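Local coordinates for protein endosialidase (Enterobacteria phage phi92, PDB 4HIZ) that probably cleaves polysialic acid chains of the bacterial host with alpha-2,8 or alpha-2,9 linkages, acting as a trimeric phage endosialidase built around a sialidase-type beta propeller, at residues A[163-167]-A[168-172]; A[309-312]-A[313-316]; A[324-327]-A[328-331]; A[378-381]-A[382-385]. All blocks are in the same frame, centred on the assembly; numbering follows the deposited sequence. Where two conformers were deposited one is given.

Contact 1. Residues A[163-167]-A[168-172]; sequences ETRYL and SNMRL
The strand that ends at Y166 reverses through L167 to N169, its two arms running 166° apart, and R165 faces L172 as an antiparallel non-hydrogen-bonded pair with the two CA atoms 4.5 Å from each other. Two backbone bonds close the reversal: Y166 N donates to R171 O at 3.0 Å, and M170 N to Y166 O at 2.9 Å. Across these arms the R165 side chain does most of the work. A bend at its third torsion (chi3 67°) turns the guanidinium side-on to the turn, where NE and NH1 both grip the single acceptor M170 O, at 2.7 Å and 2.8 Å respectively. That oxygen lies within 6° of the guanidinium plane, whereas L172 CB sits over one face of the group. The remaining nitrogen, NH2, forms a salt bridge to E163 OE1 at 2.8 Å, approaching from above the carboxylate plane. E163 is held in turn by H147 and T292, and R165 NH1 also reaches T290 O, so bonds on several sides fix the rotation of the guanidinium. Next to this polar cluster, L172 CD1 packs on E163 CB at 3.5 Å. N169 OD1 accepts from R171 N, two residues on, which defines an Asx turn inside a beta hairpin joining two strands of a propeller blade.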
ATOM      1  N   GLU A 163     -26.674  15.476   8.370  1.00 10.87           N
ATOM      2  CA  GLU A 163     -27.832  14.950   9.075  1.00 12.01           C
ATOM      3  C   GLU A 163     -27.403  14.165  10.297  1.00 13.36           C
ATOM      4  O   GLU A 163     -26.361  13.502  10.285  1.00 13.28           O
ATOM      5  CB  GLU A 163     -28.579  14.005   8.134  1.00 13.04           C
ATOM      6  CG  GLU A 163     -29.242  14.730   6.939  1.00 13.79           C
ATOM      7  CD  GLU A 163     -29.961  13.792   6.006  1.00 14.79           C
ATOM      8  OE1 GLU A 163     -29.692  12.549   6.050  1.00 15.45           O
ATOM      9  OE2 GLU A 163     -30.771  14.296   5.191  1.00 15.63           O
ATOM     10  N   THR A 164     -28.245  14.175  11.331  1.00 12.37           N
ATOM     11  CA  THR A 164     -28.047  13.311  12.488  1.00 13.31           C
ATOM     12  C   THR A 164     -29.175  12.285  12.456  1.00 13.56           C
ATOM     13  O   THR A 164     -30.364  12.668  12.469  1.00 13.84           O
ATOM     14  CB  THR A 164     -28.113  14.120  13.800  1.00 14.67           C
ATOM     15  OG1 THR A 164     -27.008  15.010  13.873  1.00 14.47           O
ATOM     16  CG2 THR A 164     -28.059  13.210  15.018  1.00 15.87           C
ATOM     17  N   ARG A 165     -28.836  10.997  12.379  1.00 12.72           N
ATOM     18  CA  ARG A 165     -29.861   9.950  12.219  1.00 12.97           C
ATOM     19  C   ARG A 165     -29.718   8.915  13.323  1.00 13.47           C
ATOM     20  O   ARG A 165     -28.614   8.669  13.836  1.00 13.84           O
ATOM     21  CB  ARG A 165     -29.738   9.263  10.835  1.00 13.15           C
ATOM     22  CG  ARG A 165     -29.673  10.332   9.672  1.00 13.78           C
ATOM     23  CD  ARG A 165     -29.908   9.723   8.259  1.00 15.40           C
ATOM     24  NE  ARG A 165     -31.288   9.241   8.118  1.00 16.37           N
ATOM     25  CZ  ARG A 165     -32.211   9.807   7.331  1.00 16.56           C
ATOM     26  NH1 ARG A 165     -33.444   9.292   7.285  1.00 16.58           N
ATOM     27  NH2 ARG A 165     -31.901  10.856   6.558  1.00 16.40           N
ATOM     28  N   TYR A 166     -30.832   8.274  13.671  1.00 13.33           N
ATOM     29  CA  TYR A 166     -30.805   7.254  14.709  1.00 13.99           C
ATOM     30  C   TYR A 166     -30.170   5.959  14.214  1.00 14.61           C
ATOM     31  O   TYR A 166     -30.473   5.462  13.130  1.00 15.66           O
ATOM     32  CB  TYR A 166     -32.249   6.987  15.194  1.00 15.30           C
ATOM     33  CG  TYR A 166     -32.808   8.114  16.033  1.00 18.71           C
ATOM     34  CD1 TYR A 166     -32.398   8.273  17.350  1.00 20.98           C
ATOM     35  CD2 TYR A 166     -33.769   8.994  15.523  1.00 19.39           C
ATOM     36  CE1 TYR A 166     -32.900   9.292  18.140  1.00 22.52           C
ATOM     37  CE2 TYR A 166     -34.294  10.024  16.322  1.00 20.86           C
ATOM     38  CZ  TYR A 166     -33.837  10.156  17.618  1.00 23.17           C
ATOM     39  OH  TYR A 166     -34.313  11.137  18.447  1.00 25.75           O
ATOM     40  N   LEU A 167     -29.334   5.380  15.055  1.00 14.15           N
ATOM     41  CA  LEU A 167     -28.766   4.064  14.743  1.00 15.33           C
ATOM     42  C   LEU A 167     -29.849   2.982  14.619  1.00 17.18           C
ATOM     43  O   LEU A 167     -29.718   2.050  13.811  1.00 18.52           O
ATOM     44  CB  LEU A 167     -27.750   3.684  15.820  1.00 17.34           C
ATOM     45  CG  LEU A 167     -26.467   4.533  15.822  1.00 20.45           C
ATOM     46  CD1 LEU A 167     -25.722   4.417  17.138  1.00 23.12           C
ATOM     47  CD2 LEU A 167     -25.574   4.053  14.699  1.00 20.58           C
ATOM     48  N   SER A 168     -30.926   3.107  15.405  1.00 16.31           N
ATOM     49  CA  SER A 168     -31.876   2.008  15.495  1.00 18.41           C
ATOM     50  C   SER A 168     -32.723   1.881  14.224  1.00 18.47           C
ATOM     51  O   SER A 168     -32.953   0.775  13.737  1.00 20.65           O
ATOM     52  CB  SER A 168     -32.783   2.198  16.705  1.00 20.54           C
ATOM     53  OG  SER A 168     -33.552   3.367  16.542  1.00 22.13           O
ATOM     54  N   ASN A 169     -33.166   3.004  13.673  1.00 16.56           N
ATOM     55  CA  ASN A 169     -34.130   2.945  12.596  1.00 16.83           C
ATOM     56  C   ASN A 169     -33.880   3.915  11.461  1.00 16.17           C
ATOM     57  O   ASN A 169     -34.741   4.089  10.598  1.00 17.22           O
ATOM     58  CB  ASN A 169     -35.538   3.185  13.169  1.00 18.96           C
ATOM     59  CG  ASN A 169     -35.664   4.540  13.853  1.00 20.82           C
ATOM     60  OD1 ASN A 169     -34.865   5.451  13.619  1.00 20.86           O
ATOM     61  ND2 ASN A 169     -36.655   4.671  14.723  1.00 21.27           N
ATOM     62  N   MET A 170     -32.708   4.561  11.486  1.00 16.16           N
ATOM     63  CA  MET A 170     -32.297   5.479  10.439  1.00 15.85           C
ATOM     64  C   MET A 170     -33.159   6.715  10.298  1.00 15.91           C
ATOM     65  O   MET A 170     -32.981   7.456   9.332  1.00 17.01           O
ATOM     66  CB  MET A 170     -32.202   4.761   9.089  1.00 18.64           C
ATOM     67  CG  MET A 170     -30.804   4.136   8.821  1.00 19.50           C
ATOM     68  SD  MET A 170     -29.542   5.450   8.701  1.00 20.04           S
ATOM     69  CE  MET A 170     -29.868   6.118   7.076  1.00 21.71           C
ATOM     70  N   ARG A 171     -34.079   6.962  11.236  1.00 15.20           N
ATOM     71  CA  ARG A 171     -34.861   8.191  11.102  1.00 14.84           C
ATOM     72  C   ARG A 171     -34.013   9.435  11.309  1.00 14.27           C
ATOM     73  O   ARG A 171     -33.041   9.437  12.072  1.00 14.32           O
ATOM     74  CB  ARG A 171     -36.079   8.191  12.053  1.00 16.22           C
ATOM     75  CG  ARG A 171     -37.082   7.167  11.604  1.00 18.85           C
ATOM     76  CD  ARG A 171     -38.290   7.103  12.514  1.00 20.85           C
ATOM     77  NE  ARG A 171     -39.153   6.004  12.112  1.00 23.90           N
ATOM     78  CZ  ARG A 171     -40.159   5.580  12.867  1.00 26.80           C
ATOM     79  NH1 ARG A 171     -40.347   6.139  14.045  1.00 27.80           N
ATOM     80  NH2 ARG A 171     -40.933   4.575  12.476  1.00 29.44           N
ATOM     81  N   LEU A 172     -34.430  10.507  10.655  1.00 14.35           N
ATOM     82  CA  LEU A 172     -33.691  11.760  10.727  1.00 14.36           C
ATOM     83  C   LEU A 172     -34.050  12.490  12.037  1.00 14.20           C
ATOM     84  O   LEU A 172     -35.220  12.911  12.223  1.00 16.33           O
ATOM     85  CB  LEU A 172     -34.048  12.620   9.511  1.00 14.23           C
ATOM     86  CG  LEU A 172     -33.343  13.985   9.429  1.00 15.12           C
ATOM     87  CD1 LEU A 172     -31.815  13.817   9.422  1.00 15.70           C
ATOM     88  CD2 LEU A 172     -33.800  14.728   8.185  1.00 15.88           C
TER

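Contact 2. Residues A[309-312]-A[313-316]; sequences YHNG and DISP
N311 swings its amide across the following bend and lies against the backbone of D313 and I314, forming an Asx turn at the end of a propeller strand. The criterion is met by D313 N, two residues on, which donates to N311 OD1 at 2.9 Å. A second donor, I314 N, reaches the same oxygen at 3.0 Å. The two bonds differ in direction: I314 N lies in the carbonyl plane of the amide, on a lone pair, while D313 N is tilted 31° out of it. With CG roughly opposite the backbone N (chi1 152°), the amide projects into the curve of the chain, and the bend wraps round it. OD1 takes two N-H groups and ND2 donates to a carbonyl, so the flip of the amide is fixed as well as its position. On its flank the I314 side chain contributes CB, 4.0 Å from N311 OD1. D313 turns its carboxylate to T290, whose hydroxyl also receives G312 N, tying the bend to the loop before strand 291-297. The loop leads through a cis peptide bond before P316 towards strand 318-324, the next strand of the blade. N311 ND2 completes the grip by donating to I314 O at 2.9 Å, in the plane of that carbonyl and on a lone pair.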
ATOM      1  N   TYR A 309     -35.023  17.304  -1.438  1.00 13.05           N
ATOM      2  CA  TYR A 309     -35.496  16.507  -0.290  1.00 13.64           C
ATOM      3  C   TYR A 309     -36.755  15.740  -0.654  1.00 12.77           C
ATOM      4  O   TYR A 309     -37.432  16.042  -1.663  1.00 12.62           O
ATOM      5  CB  TYR A 309     -35.817  17.410   0.938  1.00 12.84           C
ATOM      6  CG  TYR A 309     -37.219  18.038   0.883  1.00 12.84           C
ATOM      7  CD1 TYR A 309     -37.456  19.182   0.110  1.00 13.66           C
ATOM      8  CD2 TYR A 309     -38.274  17.476   1.589  1.00 14.05           C
ATOM      9  CE1 TYR A 309     -38.710  19.779   0.061  1.00 14.92           C
ATOM     10  CE2 TYR A 309     -39.552  18.053   1.523  1.00 15.12           C
ATOM     11  CZ  TYR A 309     -39.750  19.195   0.756  1.00 15.41           C
ATOM     12  OH  TYR A 309     -41.017  19.774   0.680  1.00 16.50           O
ATOM     13  N   HIS A 310     -37.050  14.729   0.142  1.00 13.23           N
ATOM     14  CA  HIS A 310     -38.373  14.113   0.032  1.00 13.79           C
ATOM     15  C   HIS A 310     -38.814  13.561   1.375  1.00 14.76           C
ATOM     16  O   HIS A 310     -37.999  13.333   2.303  1.00 14.74           O
ATOM     17  CB  HIS A 310     -38.351  12.988  -1.042  1.00 14.23           C
ATOM     18  CG  HIS A 310     -37.782  11.684  -0.564  1.00 14.94           C
ATOM     19  ND1 HIS A 310     -36.429  11.451  -0.454  1.00 15.98           N
ATOM     20  CD2 HIS A 310     -38.395  10.535  -0.180  1.00 16.00           C
ATOM     21  CE1 HIS A 310     -36.226  10.208  -0.031  1.00 16.16           C
ATOM     22  NE2 HIS A 310     -37.406   9.634   0.160  1.00 16.48           N
ATOM     23  N   ASN A 311     -40.130  13.370   1.467  1.00 14.30           N
ATOM     24  CA  ASN A 311     -40.738  12.601   2.528  1.00 15.06           C
ATOM     25  C   ASN A 311     -41.249  11.335   1.861  1.00 16.27           C
ATOM     26  O   ASN A 311     -42.152  11.407   1.005  1.00 16.60           O
ATOM     27  CB  ASN A 311     -41.912  13.395   3.139  1.00 14.56           C
ATOM     28  CG  ASN A 311     -42.982  12.473   3.727  1.00 17.42           C
ATOM     29  OD1 ASN A 311     -42.660  11.415   4.284  1.00 17.93           O
ATOM     30  ND2 ASN A 311     -44.270  12.870   3.599  1.00 17.86           N
ATOM     31  N   GLY A 312     -40.667  10.182   2.223  1.00 16.85           N
ATOM     32  CA  GLY A 312     -41.157   8.896   1.742  1.00 18.33           C
ATOM     33  C   GLY A 312     -41.671   8.008   2.864  1.00 20.12           C
ATOM     34  O   GLY A 312     -41.869   6.803   2.663  1.00 21.91           O
ATOM     35  N   ASP A 313     -41.901   8.608   4.039  1.00 20.43           N
ATOM     36  CA  ASP A 313     -42.262   7.873   5.256  1.00 22.24           C
ATOM     37  C   ASP A 313     -43.751   7.971   5.560  1.00 21.16           C
ATOM     38  O   ASP A 313     -44.361   7.009   6.047  1.00 22.34           O
ATOM     39  CB  ASP A 313     -41.487   8.402   6.476  1.00 25.24           C
ATOM     40  CG  ASP A 313     -40.048   7.877   6.539  1.00 28.79           C
ATOM     41  OD1 ASP A 313     -39.870   6.686   6.879  1.00 32.11           O
ATOM     42  OD2 ASP A 313     -39.084   8.643   6.268  1.00 28.87           O
ATOM     43  N   ILE A 314     -44.326   9.137   5.282  1.00 20.00           N
ATOM     44  CA  ILE A 314     -45.738   9.392   5.624  1.00 19.98           C
ATOM     45  C   ILE A 314     -46.524   9.718   4.352  1.00 20.27           C
ATOM     46  O   ILE A 314     -46.143  10.606   3.608  1.00 21.41           O
ATOM     47  CB  ILE A 314     -45.863  10.626   6.550  1.00 21.04           C
ATOM     48  CG1 ILE A 314     -44.840  10.593   7.699  1.00 22.91           C
ATOM     49  CG2 ILE A 314     -47.308  10.778   7.062  1.00 21.30           C
ATOM     50  CD1 ILE A 314     -44.970   9.404   8.654  1.00 25.03           C
ATOM     51  N   SER A 315     -47.606   9.002   4.068  1.00 19.71           N
ATOM     52  CA  SER A 315     -48.452   9.414   2.956  1.00 22.32           C
ATOM     53  C   SER A 315     -49.265  10.610   3.437  1.00 20.56           C
ATOM     54  O   SER A 315     -49.736  10.602   4.556  1.00 21.87           O
ATOM     55  CB  SER A 315     -49.423   8.315   2.527  1.00 30.80           C
ATOM     56  OG  SER A 315     -48.724   7.285   1.876  1.00 39.28           O
ATOM     57  N   PRO A 316     -49.449  11.622   2.589  1.00 20.27           N
ATOM     58  CA  PRO A 316     -48.992  11.753   1.198  1.00 19.80           C
ATOM     59  C   PRO A 316     -47.516  12.143   1.134  1.00 19.01           C
ATOM     60  O   PRO A 316     -47.058  12.947   1.939  1.00 19.01           O
ATOM     61  CB  PRO A 316     -49.883  12.877   0.649  1.00 21.54           C
ATOM     62  CG  PRO A 316     -50.163  13.731   1.864  1.00 22.37           C
ATOM     63  CD  PRO A 316     -50.290  12.756   3.015  1.00 21.82           C
TER

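Contact 3. Residues A[324-327]-A[328-331]; sequences FNNA and YSDP. With EDO (1,2-ethanediol), chain X.
N326 and the residues from Y328 to D330 are joined first by hydrogen bonds to the backbone. N326 O accepts from D330 N at 2.9 Å, an i to i+4 backbone bond. Its side chain serves the same turn: with CG anti to the backbone N (chi1 -178°), OD1 receives S329 N at 3.0 Å, a nearly straight bond (175° at the hydrogen) that comes from well above the amide plane. Y328 N, two residues on, adds a weak bond to OD1 at 3.1 Å, which gives an Asx-type turn. One carbonyl oxygen of the side chain thus gathers two successive peptide N-H groups, while the main-chain oxygen takes a third.

Two further polar links involve solvent molecules. A water accepts from N326 N and donates to D330 O, each at 2.9 Å, bridging the mouth of the turn. N326 ND2 donates to a 1,2-ethanediol oxygen, O2, at 3.1 Å, probably a molecule from the crystallisation liquor.

Carbon-to-carbonyl contacts complete the account. P331 CB lies 3.3 Å from A327 O, and the ring of F324 presents its edge to P331 O, with CE2 at 3.3 Å and the oxygen near the ring plane.

In the fold, these residues connect strand 318-324 to strand 335-338, the third and fourth strands of one propeller blade. F324 meets the rings of F305 and F334, A327 packs against strand 304-311, and P331 rests on strand 272-275 of the neighbouring blade. Y328 leaves the turn to bond L210 O through its hydroxyl and to form a cation-pi contact with K211.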
ATOM      1  N   PHE A 324     -32.784  28.209  -0.449  1.00 14.68           N
ATOM      2  CA  PHE A 324     -32.118  29.115   0.487  1.00 14.78           C
ATOM      3  C   PHE A 324     -31.821  30.404  -0.265  1.00 15.17           C
ATOM      4  O   PHE A 324     -31.021  30.430  -1.199  1.00 15.23           O
ATOM      5  CB  PHE A 324     -30.777  28.521   0.936  1.00 15.43           C
ATOM      6  CG  PHE A 324     -30.897  27.347   1.848  1.00 15.21           C
ATOM      7  CD1 PHE A 324     -31.237  26.073   1.347  1.00 14.49           C
ATOM      8  CD2 PHE A 324     -30.636  27.501   3.206  1.00 15.71           C
ATOM      9  CE1 PHE A 324     -31.322  24.988   2.199  1.00 13.31           C
ATOM     10  CE2 PHE A 324     -30.715  26.403   4.076  1.00 15.21           C
ATOM     11  CZ  PHE A 324     -31.041  25.133   3.557  1.00 13.17           C
ATOM     12  N   ASN A 325     -32.464  31.503   0.132  1.00 15.25           N
ATOM     13  CA  ASN A 325     -32.309  32.725  -0.633  1.00 18.70           C
ATOM     14  C   ASN A 325     -30.939  33.392  -0.432  1.00 20.47           C
ATOM     15  O   ASN A 325     -30.380  33.998  -1.371  1.00 21.80           O
ATOM     16  CB  ASN A 325     -33.455  33.688  -0.292  1.00 23.73           C
ATOM     17  CG  ASN A 325     -33.502  34.853  -1.257  1.00 33.63           C
ATOM     18  OD1 ASN A 325     -33.722  34.660  -2.466  1.00 39.91           O
ATOM     19  ND2 ASN A 325     -33.242  36.052  -0.755  1.00 36.46           N
ATOM     20  N   ASN A 326     -30.397  33.256   0.780  1.00 19.12           N
ATOM     21  CA  ASN A 326     -29.080  33.784   1.101  1.00 19.38           C
ATOM     22  C   ASN A 326     -28.546  33.010   2.274  1.00 17.75           C
ATOM     23  O   ASN A 326     -28.777  33.352   3.428  1.00 17.97           O
ATOM     24  CB  ASN A 326     -29.146  35.269   1.432  1.00 22.12           C
ATOM     25  CG  ASN A 326     -27.759  35.878   1.720  1.00 25.14           C
ATOM     26  OD1 ASN A 326     -26.754  35.179   1.974  1.00 22.03           O
ATOM     27  ND2 ASN A 326     -27.724  37.202   1.732  1.00 30.45           N
ATOM     28  N   ALA A 327     -27.837  31.936   1.956  1.00 16.55           N
ATOM     29  CA  ALA A 327     -27.360  31.041   2.988  1.00 18.36           C
ATOM     30  C   ALA A 327     -26.182  31.630   3.763  1.00 18.39           C
ATOM     31  O   ALA A 327     -25.856  31.126   4.833  1.00 18.31           O
ATOM     32  CB  ALA A 327     -26.958  29.729   2.365  1.00 18.84           C
ATOM     33  N   TYR A 328     -25.519  32.655   3.210  1.00 17.52           N
ATOM     34  CA  TYR A 328     -24.392  33.261   3.906  1.00 17.43           C
ATOM     35  C   TYR A 328     -24.926  34.095   5.077  1.00 18.10           C
ATOM     36  O   TYR A 328     -24.534  33.907   6.226  1.00 18.62           O
ATOM     37  CB  TYR A 328     -23.529  34.099   2.940  1.00 17.58           C
ATOM     38  CG  TYR A 328     -22.335  34.770   3.608  1.00 18.19           C
ATOM     39  CD1 TYR A 328     -22.497  35.953   4.346  1.00 19.56           C
ATOM     40  CD2 TYR A 328     -21.054  34.215   3.516  1.00 16.80           C
ATOM     41  CE1 TYR A 328     -21.418  36.555   4.983  1.00 19.67           C
ATOM     42  CE2 TYR A 328     -19.965  34.813   4.134  1.00 16.55           C
ATOM     43  CZ  TYR A 328     -20.152  35.985   4.862  1.00 18.81           C
ATOM     44  OH  TYR A 328     -19.076  36.560   5.485  1.00 19.39           O
ATOM     45  N   SER A 329     -25.831  35.015   4.801  1.00 19.04           N
ATOM     46  CA  SER A 329     -26.357  35.867   5.864  0.53 20.90           C
ATOM     47  C   SER A 329     -27.400  35.158   6.721  1.00 20.74           C
ATOM     48  O   SER A 329     -27.551  35.476   7.901  1.00 21.94           O
ATOM     49  CB  SER A 329     -26.944  37.147   5.278  0.53 23.97           C
ATOM     50  OG  SER A 329     -28.000  36.843   4.388  0.53 25.59           O
ATOM     51  N   ASP A 330     -28.111  34.197   6.124  1.00 20.55           N
ATOM     52  CA  ASP A 330     -29.234  33.542   6.793  1.00 21.34           C
ATOM     53  C   ASP A 330     -29.266  32.063   6.536  1.00 18.52           C
ATOM     54  O   ASP A 330     -30.169  31.573   5.849  1.00 18.23           O
ATOM     55  CB  ASP A 330     -30.578  34.136   6.307  1.00 28.25           C
ATOM     56  CG  ASP A 330     -30.743  35.586   6.685  1.00 42.52           C
ATOM     57  OD1 ASP A 330     -31.039  35.853   7.871  1.00 54.60           O
ATOM     58  OD2 ASP A 330     -30.597  36.447   5.789  1.00 43.21           O
ATOM     59  N   PRO A 331     -28.299  31.346   7.104  1.00 16.78           N
ATOM     60  CA  PRO A 331     -28.178  29.907   6.792  1.00 16.55           C
ATOM     61  C   PRO A 331     -29.374  29.107   7.271  1.00 17.28           C
ATOM     62  O   PRO A 331     -29.612  28.060   6.719  1.00 18.98           O
ATOM     63  CB  PRO A 331     -26.880  29.476   7.520  1.00 17.69           C
ATOM     64  CG  PRO A 331     -26.642  30.575   8.564  1.00 18.16           C
ATOM     65  CD  PRO A 331     -27.211  31.842   7.969  1.00 17.15           C
TER
HETATM   66  C1  EDO X 818     -23.242  37.746   0.271  1.00 47.09           C
HETATM   67  O1  EDO X 818     -22.574  38.866   0.884  1.00 48.79           O
HETATM   68  C2  EDO X 818     -24.613  37.522   0.894  1.00 52.15           C
HETATM   69  O2  EDO X 818     -25.116  38.755   1.419  1.00 60.88           O
HETATM   70  O   HOH W   1     -31.206  31.711   3.148  1.00 23.39           O

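Contact 4. Residues A[378-381]-A[382-385]; sequences SADL and GENW. With CA (calcium ion), chain B.
S378 and W385 meet where the two arms of this turn come together, and the serine can be followed outward from its beta carbon. CB stands over the face of the tryptophan six-membered ring, 3.7 Å from its centroid and 16° off the normal, a CH-pi contact. Chi1 of 172° then carries OG away from the backbone N and into the turn. There OG accepts from G382 N at 2.8 Å and from D380 N at 3.2 Å; the latter, two residues on, makes an ST turn. N384 O also lies 2.8 Å from OG and may take its proton, though another acceptor is within reach.

D380 spans the same turn with its carboxylate. OD1 takes N384 N at 2.9 Å and OD2 takes N384 ND2 at 2.9 Å, each through its syn lone pair, the second bond almost straight at 176°. Between them the backbone forms a type I' beta turn from D380 to E383, closed by a weak bond from E383 N to D380 O.

On the far flank, E383 O binds a calcium ion at 2.5 Å. With five waters, one further atom from outside the turn completes its shell; two of these waters donate to G382 O and to N384 OD1.

The sequence S-x-D-x-G-x-x-W and its geometry identify an Asp box, the recurrent sialidase motif between the third and fourth strands of a blade. The chemistry implies a turn braced largely from within, by S378 OG and the D380 carboxylate, with R337 bonding L381 O and calcium held on its outer side.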
ATOM      1  N   SER A 378     -38.046  23.785 -14.172  1.00 14.60           N
ATOM      2  CA  SER A 378     -38.790  24.932 -13.660  1.00 14.59           C
ATOM      3  C   SER A 378     -38.056  26.168 -14.092  1.00 15.47           C
ATOM      4  O   SER A 378     -36.844  26.264 -13.913  1.00 15.39           O
ATOM      5  CB  SER A 378     -38.857  24.897 -12.135  1.00 14.77           C
ATOM      6  OG  SER A 378     -39.419  26.109 -11.624  1.00 14.98           O
ATOM      7  N   ALA A 379     -38.796  27.129 -14.637  1.00 17.29           N
ATOM      8  CA  ALA A 379     -38.235  28.419 -15.030  1.00 20.04           C
ATOM      9  C   ALA A 379     -38.414  29.474 -13.930  1.00 19.13           C
ATOM     10  O   ALA A 379     -38.016  30.638 -14.101  1.00 20.11           O
ATOM     11  CB  ALA A 379     -38.884  28.897 -16.328  1.00 22.11           C
ATOM     12  N   ASP A 380     -39.001  29.074 -12.804  1.00 19.16           N
ATOM     13  CA  ASP A 380     -39.242  30.005 -11.713  1.00 21.20           C
ATOM     14  C   ASP A 380     -38.797  29.464 -10.351  1.00 21.17           C
ATOM     15  O   ASP A 380     -39.480  29.649  -9.328  1.00 22.23           O
ATOM     16  CB  ASP A 380     -40.709  30.471 -11.693  1.00 23.72           C
ATOM     17  CG  ASP A 380     -41.687  29.341 -11.434  1.00 25.39           C
ATOM     18  OD1 ASP A 380     -41.247  28.194 -11.222  1.00 26.09           O
ATOM     19  OD2 ASP A 380     -42.924  29.613 -11.431  1.00 25.60           O
ATOM     20  N   LEU A 381     -37.636  28.817 -10.351  1.00 20.02           N
ATOM     21  CA  LEU A 381     -36.969  28.438  -9.120  1.00 21.01           C
ATOM     22  C   LEU A 381     -37.816  27.473  -8.302  1.00 19.83           C
ATOM     23  O   LEU A 381     -37.775  27.493  -7.072  1.00 20.77           O
ATOM     24  CB  LEU A 381     -36.613  29.684  -8.281  1.00 24.67           C
ATOM     25  CG  LEU A 381     -35.786  30.690  -9.074  1.00 31.30           C
ATOM     26  CD1 LEU A 381     -35.586  31.997  -8.322  1.00 35.85           C
ATOM     27  CD2 LEU A 381     -34.465  30.038  -9.438  1.00 31.96           C
ATOM     28  N   GLY A 382     -38.578  26.622  -8.979  1.00 18.00           N
ATOM     29  CA  GLY A 382     -39.227  25.531  -8.279  1.00 18.13           C
ATOM     30  C   GLY A 382     -40.671  25.808  -7.867  1.00 18.52           C
ATOM     31  O   GLY A 382     -41.302  24.959  -7.234  1.00 20.02           O
ATOM     32  N   GLU A 383     -41.202  26.987  -8.190  1.00 20.34           N
ATOM     33  CA  GLU A 383     -42.606  27.252  -7.888  1.00 21.49           C
ATOM     34  C   GLU A 383     -43.536  26.492  -8.821  1.00 20.93           C
ATOM     35  O   GLU A 383     -44.595  26.054  -8.408  1.00 22.31           O
ATOM     36  CB  GLU A 383     -42.917  28.748  -7.967  1.00 25.33           C
ATOM     37  CG  GLU A 383     -42.023  29.601  -7.104  1.00 35.78           C
ATOM     38  CD  GLU A 383     -42.629  29.916  -5.771  1.00 55.92           C
ATOM     39  OE1 GLU A 383     -42.956  28.970  -5.022  1.00 60.27           O
ATOM     40  OE2 GLU A 383     -42.793  31.121  -5.483  1.00 69.41           O
ATOM     41  N   ASN A 384     -43.141  26.354 -10.086  1.00 19.56           N
ATOM     42  CA  ASN A 384     -43.939  25.620 -11.075  1.00 19.57           C
ATOM     43  C   ASN A 384     -43.037  24.777 -11.948  1.00 17.65           C
ATOM     44  O   ASN A 384     -41.948  25.227 -12.307  1.00 17.39           O
ATOM     45  CB  ASN A 384     -44.703  26.601 -11.950  1.00 21.96           C
ATOM     46  CG  ASN A 384     -45.780  27.339 -11.166  1.00 24.61           C
ATOM     47  OD1 ASN A 384     -46.836  26.786 -10.894  1.00 26.46           O
ATOM     48  ND2 ASN A 384     -45.485  28.555 -10.755  1.00 25.02           N
ATOM     49  N   TRP A 385     -43.497  23.582 -12.319  1.00 16.69           N
ATOM     50  CA  TRP A 385     -42.662  22.666 -13.068  1.00 16.87           C
ATOM     51  C   TRP A 385     -43.383  22.169 -14.311  1.00 16.92           C
ATOM     52  O   TRP A 385     -44.628  22.129 -14.340  1.00 18.85           O
ATOM     53  CB  TRP A 385     -42.355  21.465 -12.189  1.00 17.15           C
ATOM     54  CG  TRP A 385     -41.613  21.767 -10.947  1.00 17.92           C
ATOM     55  CD1 TRP A 385     -42.147  22.147  -9.741  1.00 19.25           C
ATOM     56  CD2 TRP A 385     -40.186  21.675 -10.748  1.00 17.31           C
ATOM     57  NE1 TRP A 385     -41.139  22.320  -8.811  1.00 19.07           N
ATOM     58  CE2 TRP A 385     -39.931  22.034  -9.403  1.00 18.01           C
ATOM     59  CE3 TRP A 385     -39.101  21.346 -11.587  1.00 17.14           C
ATOM     60  CZ2 TRP A 385     -38.648  22.068  -8.866  1.00 18.79           C
ATOM     61  CZ3 TRP A 385     -37.816  21.384 -11.045  1.00 17.12           C
ATOM     62  CH2 TRP A 385     -37.602  21.741  -9.695  1.00 17.40           C
TER
HETATM   63 CA    CA B 824     -46.154  24.983  -6.746  1.00 27.42          CA
HETATM   64  O   HOH W   2     -41.602  26.850 -14.639  1.00 25.98           O
HETATM   65  O   HOH W   3     -43.751  24.353  -6.045  1.00 26.24           O
HETATM   66  O   HOH W   4     -47.670  26.240  -8.076  1.00 53.59           O
HETATM   67  O   HOH W   5     -48.334  25.131  -6.163  1.00 61.69           O
HETATM   68  O   HOH W   6     -45.737  22.589  -7.775  1.00 37.58           O
HETATM   69  O   HOH W   7     -46.263  23.283  -4.936  1.00 39.29           O

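Overall arrangement
All four contacts lie within the catalytic beta propeller and follow one another along the chain without interleaving. Contact 1 joins strands 157-166 and 172-181 of one blade; contacts 2 and 3 belong to the sheet containing strands 304-311, 318-324 and 335-338, and contact 4 to the blade of strands 347-355, 358-365, 374-378 and 386-389. Contacts 1 and 2 are equivalent second-to-third strand connections, centres about 16 Å apart, and T290 bonds to R165 in one and D313 in the other. Contacts 3 and 4 are both third-to-fourth strand connections, about 20 Å apart, between centres. Contacts 1 and 4 are farthest separated, at about 31 Å. Side chains brace the strand connection in each case.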